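Local coordinates for protein NDP-N-acetyl-D-galactosaminuronic acid dehydrogenase (Methanosarcina mazei Go1, PDB 3G79) that probably oxidises UDP-N-acetylmannosamine to the corresponding uronic acid, using two molecules of NAD+ as electron acceptor, at residues D39-Q50 against G88-I99; G72-L80 against M184-I192. All blocks are in the same frame, centred on the assembly; numbering follows the deposited sequence.

Contact 1. Residues D39-Q50 against G88-I99; sequences DAPCFEKVLGFQ and GKFECTPDFSRI
The Phe49 ring carries CG1 of Ile99 over one face, a CH-pi contact with CG1 4.2 Å from the centroid, while Asp95 O meets its edge near the plane, 3.3 Å from CE1. Phe96 adds a second ring, its plane inclined at 32° to that of Phe49, with CD1 of Phe49 over one of its faces. On the other side of the sheet, Phe90 lies over the neighbouring strand: CG stands anti to the backbone N (chi1 173°), which carries CD1 toward Val46 CG1 and CE1 toward the backbone of Gly48.

Between these rings, strands 45-49 and 90-93 run parallel in the NAD-binding Rossmann domain, 90-93 at the margin of its sheet. Straight bonds from Val46 N to Lys89 O (2.8 Å), Gly48 N to Glu91 O and Thr93 N to Gly48 O (2.9 Å), and a longer, more bent one from Glu91 N to Val46 O (3.3 Å, 142° at H), alternate between the two strands; Gln50 N to Thr93 O prolongs the series.

Lys89 bends at chi3 and sends NZ to Ala40 O (2.9 Å), above the carbonyl plane; Phe43 N reaches the same oxygen from the opposite face. NZ also bonds weakly to Phe43 O and donates to a water. Beside Leu47, the Glu91 carboxylate lies between Lys45, a long salt bridge of 3.8 Å from NZ to OE2, and Arg98, whose NH2 makes a salt bridge to OE1 with a weak hydrogen bond. The polar chemistry thus divides: an ammonium gathers carbonyls of the turn before strand 45-49, whereas a carboxylate between two cations probably remains ionised.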
loop_
_atom_site.group_PDB
_atom_site.type_symbol
_atom_site.label_atom_id
_atom_site.label_comp_id
_atom_site.label_asym_id
_atom_site.label_seq_id
_atom_site.Cartn_x
_atom_site.Cartn_y
_atom_site.Cartn_z
ATOM N N ASP A 39 32.878 -5.389 20.425
ATOM C CA ASP A 39 33.610 -6.213 19.449
ATOM C C ASP A 39 34.132 -5.389 18.264
ATOM O O ASP A 39 35.004 -5.831 17.552
ATOM C CB ASP A 39 32.727 -7.370 18.922
ATOM C CG ASP A 39 33.530 -8.394 18.133
ATOM O OD1 ASP A 39 33.077 -8.782 17.014
ATOM O OD2 ASP A 39 34.635 -8.784 18.625
ATOM N N ALA A 40 33.577 -4.199 18.039
ATOM C CA ALA A 40 34.002 -3.421 16.911
ATOM C C ALA A 40 35.407 -2.933 17.196
ATOM O O ALA A 40 35.615 -2.224 18.162
ATOM C CB ALA A 40 33.042 -2.261 16.674
ATOM N N PRO A 41 36.391 -3.339 16.375
ATOM C CA PRO A 41 37.709 -2.755 16.584
ATOM C C PRO A 41 37.438 -1.324 16.204
ATOM O O PRO A 41 36.501 -1.084 15.459
ATOM C CB PRO A 41 38.563 -3.401 15.485
ATOM C CG PRO A 41 37.692 -4.489 14.844
ATOM C CD PRO A 41 36.288 -4.016 15.064
ATOM N N CYS A 42 38.199 -0.367 16.692
ATOM C CA CYS A 42 37.769 1.057 16.560
ATOM C C CYS A 42 37.103 1.567 17.830
ATOM O O CYS A 42 37.351 2.677 18.191
ATOM C CB CYS A 42 37.003 1.443 15.249
ATOM S SG CYS A 42 35.172 1.863 15.323
ATOM N N PHE A 43 36.316 0.761 18.528
ATOM C CA PHE A 43 35.873 1.157 19.896
ATOM C C PHE A 43 36.798 0.506 20.928
ATOM O O PHE A 43 37.384 -0.534 20.645
ATOM C CB PHE A 43 34.391 0.840 20.131
ATOM C CG PHE A 43 33.442 1.593 19.192
ATOM C CD1 PHE A 43 33.604 2.936 18.963
ATOM C CD2 PHE A 43 32.397 0.931 18.554
ATOM C CE1 PHE A 43 32.752 3.615 18.124
ATOM C CE2 PHE A 43 31.521 1.604 17.675
ATOM C CZ PHE A 43 31.716 2.948 17.467
ATOM N N GLU A 44 36.981 1.119 22.093
ATOM C CA GLU A 44 37.981 0.594 23.044
ATOM C C GLU A 44 37.356 -0.236 24.157
ATOM O O GLU A 44 37.868 -1.298 24.518
ATOM C CB GLU A 44 38.851 1.709 23.663
ATOM C CG GLU A 44 39.967 2.259 22.759
ATOM C CD GLU A 44 40.650 3.544 23.297
ATOM O OE1 GLU A 44 41.519 4.085 22.571
ATOM O OE2 GLU A 44 40.332 4.009 24.425
ATOM N N LYS A 45 36.260 0.272 24.712
ATOM C CA LYS A 45 35.699 -0.260 25.941
ATOM C C LYS A 45 34.289 0.234 26.095
ATOM O O LYS A 45 34.018 1.442 25.984
ATOM C CB LYS A 45 36.525 0.141 27.180
ATOM C CG LYS A 45 35.851 -0.267 28.512
ATOM C CD LYS A 45 36.840 -0.398 29.689
ATOM C CE LYS A 45 37.261 -1.849 29.943
ATOM N NZ LYS A 45 36.081 -2.664 30.346
ATOM N N VAL A 46 33.401 -0.722 26.344
ATOM C CA VAL A 46 31.995 -0.467 26.567
ATOM C C VAL A 46 31.664 -0.824 28.008
ATOM O O VAL A 46 32.141 -1.819 28.536
ATOM C CB VAL A 46 31.133 -1.306 25.587
ATOM C CG1 VAL A 46 29.623 -1.183 25.888
ATOM C CG2 VAL A 46 31.488 -0.958 24.095
ATOM N N LEU A 47 30.844 0.004 28.635
ATOM C CA LEU A 47 30.308 -0.270 29.944
ATOM C C LEU A 47 28.852 -0.566 29.779
ATOM O O LEU A 47 28.149 0.146 29.052
ATOM C CB LEU A 47 30.471 0.953 30.843
ATOM C CG LEU A 47 31.898 1.432 31.163
ATOM C CD1 LEU A 47 31.844 2.727 31.913
ATOM C CD2 LEU A 47 32.722 0.418 31.963
ATOM N N GLY A 48 28.394 -1.633 30.425
ATOM C CA GLY A 48 26.979 -1.923 30.544
ATOM C C GLY A 48 26.522 -1.643 31.978
ATOM O O GLY A 48 27.166 -2.064 32.978
ATOM N N PHE A 49 25.391 -0.963 32.079
ATOM C CA PHE A 49 24.935 -0.465 33.339
ATOM C C PHE A 49 23.764 -1.271 33.886
ATOM O O PHE A 49 22.707 -1.394 33.230
ATOM C CB PHE A 49 24.664 1.040 33.232
ATOM C CG PHE A 49 25.930 1.832 33.077
ATOM C CD1 PHE A 49 26.698 2.154 34.196
ATOM C CD2 PHE A 49 26.398 2.183 31.799
ATOM C CE1 PHE A 49 27.885 2.821 34.063
ATOM C CE2 PHE A 49 27.589 2.846 31.657
ATOM C CZ PHE A 49 28.342 3.159 32.772
ATOM N N GLN A 50 24.019 -1.850 35.070
ATOM C CA GLN A 50 23.039 -2.584 35.900
ATOM C C GLN A 50 23.074 -2.276 37.424
ATOM O O GLN A 50 24.115 -2.381 38.069
ATOM C CB GLN A 50 23.248 -4.088 35.744
ATOM C CG GLN A 50 22.093 -4.820 35.119
ATOM C CD GLN A 50 20.819 -4.732 35.922
ATOM O OE1 GLN A 50 19.728 -4.716 35.359
ATOM N NE2 GLN A 50 20.944 -4.651 37.215
ATOM N N GLY A 88 38.907 -7.828 27.369
ATOM C CA GLY A 88 38.739 -6.664 28.223
ATOM C C GLY A 88 38.103 -5.443 27.586
ATOM O O GLY A 88 38.457 -4.329 27.959
ATOM N N LYS A 89 37.176 -5.645 26.643
ATOM C CA LYS A 89 36.481 -4.523 25.980
ATOM C C LYS A 89 35.041 -4.281 26.504
ATOM O O LYS A 89 34.314 -3.363 26.046
ATOM C CB LYS A 89 36.438 -4.734 24.456
ATOM C CG LYS A 89 37.800 -4.639 23.796
ATOM C CD LYS A 89 37.682 -4.760 22.333
ATOM C CE LYS A 89 37.458 -3.406 21.707
ATOM N NZ LYS A 89 37.115 -3.561 20.259
ATOM N N PHE A 90 34.620 -5.127 27.428
ATOM C CA PHE A 90 33.298 -5.005 27.983
ATOM C C PHE A 90 33.290 -5.371 29.462
ATOM O O PHE A 90 33.987 -6.283 29.892
ATOM C CB PHE A 90 32.317 -5.866 27.208
ATOM C CG PHE A 90 30.956 -5.922 27.822
ATOM C CD1 PHE A 90 30.080 -4.844 27.725
ATOM C CD2 PHE A 90 30.543 -7.043 28.530
ATOM C CE1 PHE A 90 28.835 -4.884 28.297
ATOM C CE2 PHE A 90 29.257 -7.080 29.098
ATOM C CZ PHE A 90 28.424 -5.994 28.976
ATOM N N GLU A 91 32.493 -4.633 30.219
ATOM C CA GLU A 91 32.374 -4.812 31.654
ATOM C C GLU A 91 31.003 -4.305 32.056
ATOM O O GLU A 91 30.544 -3.284 31.542
ATOM C CB GLU A 91 33.443 -4.001 32.383
ATOM C CG GLU A 91 33.421 -4.172 33.893
ATOM C CD GLU A 91 34.231 -3.112 34.622
ATOM O OE1 GLU A 91 34.117 -3.037 35.883
ATOM O OE2 GLU A 91 34.962 -2.352 33.928
ATOM N N CYS A 92 30.355 -5.038 32.953
ATOM C CA CYS A 92 29.090 -4.631 33.535
ATOM C C CYS A 92 29.357 -4.062 34.931
ATOM O O CYS A 92 30.098 -4.647 35.732
ATOM C CB CYS A 92 28.148 -5.833 33.596
ATOM S SG CYS A 92 26.408 -5.503 33.955
ATOM N N THR A 93 28.782 -2.898 35.197
ATOM C CA THR A 93 28.955 -2.206 36.475
ATOM C C THR A 93 27.650 -1.563 36.951
ATOM O O THR A 93 26.846 -1.115 36.123
ATOM C CB THR A 93 30.097 -1.167 36.427
ATOM O OG1 THR A 93 30.377 -0.657 37.747
ATOM C CG2 THR A 93 29.762 -0.005 35.464
ATOM N N PRO A 94 27.414 -1.591 38.294
ATOM C CA PRO A 94 26.287 -0.957 39.042
ATOM C C PRO A 94 26.529 0.541 39.277
ATOM O O PRO A 94 25.678 1.267 39.814
ATOM C CB PRO A 94 26.324 -1.707 40.380
ATOM C CG PRO A 94 27.832 -2.030 40.562
ATOM C CD PRO A 94 28.215 -2.479 39.180
ATOM N N ASP A 95 27.700 0.982 38.846
ATOM C CA ASP A 95 28.191 2.305 39.140
ATOM C C ASP A 95 27.964 3.312 37.985
ATOM O O ASP A 95 28.841 3.571 37.160
ATOM C CB ASP A 95 29.677 2.206 39.545
ATOM C CG ASP A 95 30.250 3.528 39.934
ATOM O OD1 ASP A 95 29.427 4.452 40.178
ATOM O OD2 ASP A 95 31.496 3.629 40.002
ATOM N N PHE A 96 26.785 3.922 38.009
ATOM C CA PHE A 96 26.322 4.867 37.003
ATOM C C PHE A 96 27.146 6.142 36.850
ATOM O O PHE A 96 27.121 6.800 35.773
ATOM C CB PHE A 96 24.909 5.224 37.321
ATOM C CG PHE A 96 23.946 4.162 36.975
ATOM C CD1 PHE A 96 23.263 4.201 35.765
ATOM C CD2 PHE A 96 23.687 3.121 37.861
ATOM C CE1 PHE A 96 22.333 3.227 35.447
ATOM C CE2 PHE A 96 22.762 2.137 37.535
ATOM C CZ PHE A 96 22.093 2.186 36.333
ATOM N N SER A 97 27.874 6.469 37.920
ATOM C CA SER A 97 28.760 7.634 37.966
ATOM C C SER A 97 29.772 7.577 36.847
ATOM O O SER A 97 30.179 8.607 36.319
ATOM C CB SER A 97 29.462 7.765 39.337
ATOM O OG SER A 97 30.631 6.966 39.403
ATOM N N ARG A 98 30.171 6.371 36.482
ATOM C CA ARG A 98 31.091 6.163 35.355
ATOM C C ARG A 98 30.542 6.501 33.953
ATOM O O ARG A 98 31.269 6.399 32.952
ATOM C CB ARG A 98 31.528 4.709 35.306
ATOM C CG ARG A 98 32.248 4.205 36.487
ATOM C CD ARG A 98 33.172 3.163 35.926
ATOM N NE ARG A 98 33.343 2.031 36.804
ATOM C CZ ARG A 98 33.922 0.892 36.440
ATOM N NH1 ARG A 98 34.395 0.735 35.186
ATOM N NH2 ARG A 98 34.032 -0.078 37.363
ATOM N N ILE A 99 29.261 6.822 33.858
ATOM C CA ILE A 99 28.730 7.419 32.629
ATOM C C ILE A 99 29.624 8.628 32.329
ATOM O O ILE A 99 30.018 8.890 31.173
ATOM C CB ILE A 99 27.237 7.845 32.800
ATOM C CG1 ILE A 99 26.320 6.606 32.800
ATOM C CG2 ILE A 99 26.809 8.866 31.742
ATOM C CD1 ILE A 99 25.015 6.862 33.540
HETATM O O HOH W 1 38.094 -6.017 19.002
#

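Contact 2. Residues G72-L80 against M184-I192; sequences GEEPGLEEL and MVGRLLKNI
Glu73 and Glu74 reach the turn before helix 188-194 by different bends. In Glu73, CG is anti to the backbone N (chi1 172°) and the chain folds at chi2 (57°), which brings its carboxylate against the backbone of Gly186 and Leu188. Glu74 bends at chi2 in the other sense (-62°), laying CG against the backbone nitrogens of Leu188 and Leu189.

The carboxylate of Glu73 spans two amides. Its OE1 accepts from Gly186 N at 2.6 Å through the syn lone pair, and OE2 from Leu188 N at 3.1 Å, the donor lying above the carboxylate plane. Since Met184 to Arg187 form a type II turn and Arg187 is the N-cap residue, one acid bridges the turn and the first turn of the helix. The positive end of the helix dipole would be expected to favour the charged form of Glu73. The Glu73 chain also crosses Leu188 at about a right angle, with CD2 of Leu188 3.6 Å from CD of Glu73.

Glu74 crosses Lys190 likewise; OE2 sits 3.1 Å from CE, but NZ stays 4.2 Å from OE2, too far for a salt bridge. Leu189 supplies the apolar counterpart: its CD2 meets CD2 of Leu80 at 4.0 Å as the two side chains pass antiparallel, and its CD1 approaches CD1 of Leu77.

In the NAD-binding domain the contact thus joins the beginnings of helices 77-86 and 188-194, with helix 30-39 beside both: Leu80 packs on Val35 and Leu36, and Leu188 on Pro32.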
loop_
_atom_site.group_PDB
_atom_site.type_symbol
_atom_site.label_atom_id
_atom_site.label_comp_id
_atom_site.label_asym_id
_atom_site.label_seq_id
_atom_site.Cartn_x
_atom_site.Cartn_y
_atom_site.Cartn_z
ATOM N N GLY A 72 18.634 -19.178 25.210
ATOM C CA GLY A 72 19.523 -19.410 24.055
ATOM C C GLY A 72 19.271 -18.420 22.916
ATOM O O GLY A 72 18.161 -18.327 22.380
ATOM N N GLU A 73 20.295 -17.663 22.543
ATOM C CA GLU A 73 20.095 -16.596 21.576
ATOM C C GLU A 73 21.145 -16.625 20.509
ATOM O O GLU A 73 22.319 -16.745 20.829
ATOM C CB GLU A 73 20.161 -15.239 22.275
ATOM C CG GLU A 73 20.145 -14.065 21.335
ATOM C CD GLU A 73 18.935 -14.075 20.454
ATOM O OE1 GLU A 73 17.817 -14.046 20.994
ATOM O OE2 GLU A 73 19.098 -14.118 19.221
ATOM N N GLU A 74 20.713 -16.496 19.248
ATOM C CA GLU A 74 21.624 -16.240 18.125
ATOM C C GLU A 74 22.932 -16.885 18.480
ATOM O O GLU A 74 23.959 -16.212 18.466
ATOM C CB GLU A 74 21.866 -14.722 17.918
ATOM C CG GLU A 74 21.075 -14.072 16.779
ATOM C CD GLU A 74 21.403 -14.654 15.388
ATOM O OE1 GLU A 74 20.631 -15.520 14.897
ATOM O OE2 GLU A 74 22.437 -14.260 14.792
ATOM N N PRO A 75 22.891 -18.186 18.821
ATOM C CA PRO A 75 23.978 -18.873 19.548
ATOM C C PRO A 75 25.365 -18.406 19.118
ATOM O O PRO A 75 26.251 -19.219 18.783
ATOM C CB PRO A 75 23.723 -20.365 19.269
ATOM C CG PRO A 75 22.193 -20.448 19.146
ATOM C CD PRO A 75 21.785 -19.113 18.474
ATOM N N GLY A 76 25.494 -17.083 19.102
ATOM C CA GLY A 76 26.757 -16.381 19.133
ATOM C C GLY A 76 26.748 -15.416 20.317
ATOM O O GLY A 76 27.797 -14.871 20.683
ATOM N N LEU A 77 25.575 -15.213 20.929
ATOM C CA LEU A 77 25.480 -14.208 21.987
ATOM C C LEU A 77 26.466 -14.499 23.100
ATOM O O LEU A 77 27.375 -13.710 23.326
ATOM C CB LEU A 77 24.057 -14.007 22.521
ATOM C CG LEU A 77 23.962 -12.861 23.558
ATOM C CD1 LEU A 77 24.747 -11.597 23.152
ATOM C CD2 LEU A 77 22.532 -12.483 23.888
ATOM N N GLU A 78 26.325 -15.642 23.753
ATOM C CA GLU A 78 27.252 -16.039 24.816
ATOM C C GLU A 78 28.728 -16.061 24.363
ATOM O O GLU A 78 29.639 -15.782 25.158
ATOM C CB GLU A 78 26.833 -17.387 25.409
ATOM C CG GLU A 78 27.645 -17.786 26.631
ATOM C CD GLU A 78 26.793 -18.303 27.800
ATOM O OE1 GLU A 78 25.535 -18.169 27.777
ATOM O OE2 GLU A 78 27.406 -18.827 28.749
ATOM N N GLU A 79 28.964 -16.386 23.089
ATOM C CA GLU A 79 30.340 -16.446 22.563
ATOM C C GLU A 79 30.878 -15.026 22.314
ATOM O O GLU A 79 32.048 -14.743 22.555
ATOM C CB GLU A 79 30.425 -17.307 21.293
ATOM C CG GLU A 79 30.071 -18.801 21.506
ATOM C CD GLU A 79 28.553 -19.122 21.394
ATOM O OE1 GLU A 79 28.228 -20.317 21.183
ATOM O OE2 GLU A 79 27.694 -18.204 21.522
ATOM N N LEU A 80 29.995 -14.147 21.853
ATOM C CA LEU A 80 30.318 -12.749 21.691
ATOM C C LEU A 80 30.720 -12.113 23.045
ATOM O O LEU A 80 31.783 -11.509 23.140
ATOM C CB LEU A 80 29.153 -12.015 21.025
ATOM C CG LEU A 80 29.422 -10.572 20.587
ATOM C CD1 LEU A 80 30.752 -10.428 19.859
ATOM C CD2 LEU A 80 28.261 -10.012 19.755
ATOM N N MET A 184 14.107 -9.190 16.578
ATOM C CA MET A 184 13.408 -10.280 17.292
ATOM C C MET A 184 14.352 -11.259 17.959
ATOM O O MET A 184 15.464 -11.498 17.471
ATOM C CB MET A 184 12.336 -11.007 16.449
ATOM C CG MET A 184 12.630 -11.191 14.960
ATOM S SD MET A 184 11.390 -12.214 14.079
ATOM C CE MET A 184 11.916 -13.878 14.554
ATOM N N VAL A 185 13.903 -11.802 19.096
ATOM C CA VAL A 185 14.678 -12.795 19.840
ATOM C C VAL A 185 14.943 -13.987 18.926
ATOM O O VAL A 185 14.162 -14.235 17.993
ATOM C CB VAL A 185 13.999 -13.234 21.149
ATOM C CG1 VAL A 185 14.127 -12.136 22.199
ATOM C CG2 VAL A 185 12.528 -13.597 20.910
ATOM N N GLY A 186 16.055 -14.689 19.173
ATOM C CA GLY A 186 16.523 -15.734 18.264
ATOM C C GLY A 186 17.234 -15.184 17.023
ATOM O O GLY A 186 18.030 -15.900 16.389
ATOM N N ARG A 187 16.941 -13.925 16.678
ATOM C CA ARG A 187 17.554 -13.251 15.529
ATOM C C ARG A 187 18.235 -11.905 15.917
ATOM O O ARG A 187 18.266 -10.967 15.111
ATOM C CB ARG A 187 16.506 -13.009 14.416
ATOM C CG ARG A 187 15.863 -14.246 13.720
ATOM C CD ARG A 187 15.066 -13.791 12.444
ATOM N NE ARG A 187 14.014 -14.706 11.972
ATOM C CZ ARG A 187 12.972 -14.350 11.204
ATOM N NH1 ARG A 187 12.803 -13.092 10.803
ATOM N NH2 ARG A 187 12.083 -15.263 10.826
ATOM N N LEU A 188 18.756 -11.811 17.145
ATOM C CA LEU A 188 19.261 -10.523 17.686
ATOM C C LEU A 188 20.521 -9.982 16.972
ATOM O O LEU A 188 20.516 -8.867 16.428
ATOM C CB LEU A 188 19.478 -10.590 19.212
ATOM C CG LEU A 188 18.509 -9.957 20.244
ATOM C CD1 LEU A 188 17.091 -9.855 19.785
ATOM C CD2 LEU A 188 18.526 -10.674 21.604
ATOM N N LEU A 189 21.587 -10.776 16.978
ATOM C CA LEU A 189 22.827 -10.396 16.338
ATOM C C LEU A 189 22.708 -9.991 14.862
ATOM O O LEU A 189 23.302 -8.986 14.468
ATOM C CB LEU A 189 23.881 -11.470 16.534
ATOM C CG LEU A 189 24.733 -11.349 17.787
ATOM C CD1 LEU A 189 23.894 -11.296 19.033
ATOM C CD2 LEU A 189 25.761 -12.499 17.880
ATOM N N LYS A 190 21.950 -10.729 14.051
ATOM C CA LYS A 190 21.923 -10.379 12.633
ATOM C C LYS A 190 20.964 -9.273 12.312
ATOM O O LYS A 190 21.188 -8.533 11.350
ATOM C CB LYS A 190 21.748 -11.571 11.659
ATOM C CG LYS A 190 20.741 -12.649 12.025
ATOM C CD LYS A 190 21.175 -13.979 11.383
ATOM C CE LYS A 190 22.655 -14.319 11.718
ATOM N NZ LYS A 190 23.271 -15.373 10.824
ATOM N N ASN A 191 19.899 -9.160 13.100
ATOM C CA ASN A 191 18.980 -8.023 12.956
ATOM C C ASN A 191 19.729 -6.696 13.135
ATOM O O ASN A 191 19.702 -5.842 12.260
ATOM C CB ASN A 191 17.811 -8.122 13.946
ATOM C CG ASN A 191 16.768 -9.161 13.541
ATOM O OD1 ASN A 191 15.789 -9.343 14.244
ATOM N ND2 ASN A 191 16.972 -9.828 12.413
ATOM N N ILE A 192 20.414 -6.542 14.266
ATOM C CA ILE A 192 21.201 -5.347 14.517
ATOM C C ILE A 192 22.233 -5.112 13.399
ATOM O O ILE A 192 22.438 -3.974 12.985
ATOM C CB ILE A 192 21.919 -5.422 15.878
ATOM C CG1 ILE A 192 20.917 -5.737 17.010
ATOM C CG2 ILE A 192 22.748 -4.140 16.121
ATOM C CD1 ILE A 192 21.528 -5.883 18.337
#

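Both contacts belong to the NAD-binding domain, their centres about 19 Å apart. Contact 1 joins neighbouring parallel strands at one margin of the sheet, where repeated backbone hydrogen bonds dominate; Val46 to Phe49 are buried, and the charged side chains lie nearer the surface. Contact 2 joins two helix beginnings, and there a carboxylate bonded to backbone amides takes over the polar work while leucines meet between the helices; the leucines are buried and the turn at Gly186 is exposed. Helix 77-86 ties them together: it starts in contact 2 and leads through Gly88 into strand 90-93 of contact 1, and Asp39 CB touches Leu80 CD1 at 3.8 Å.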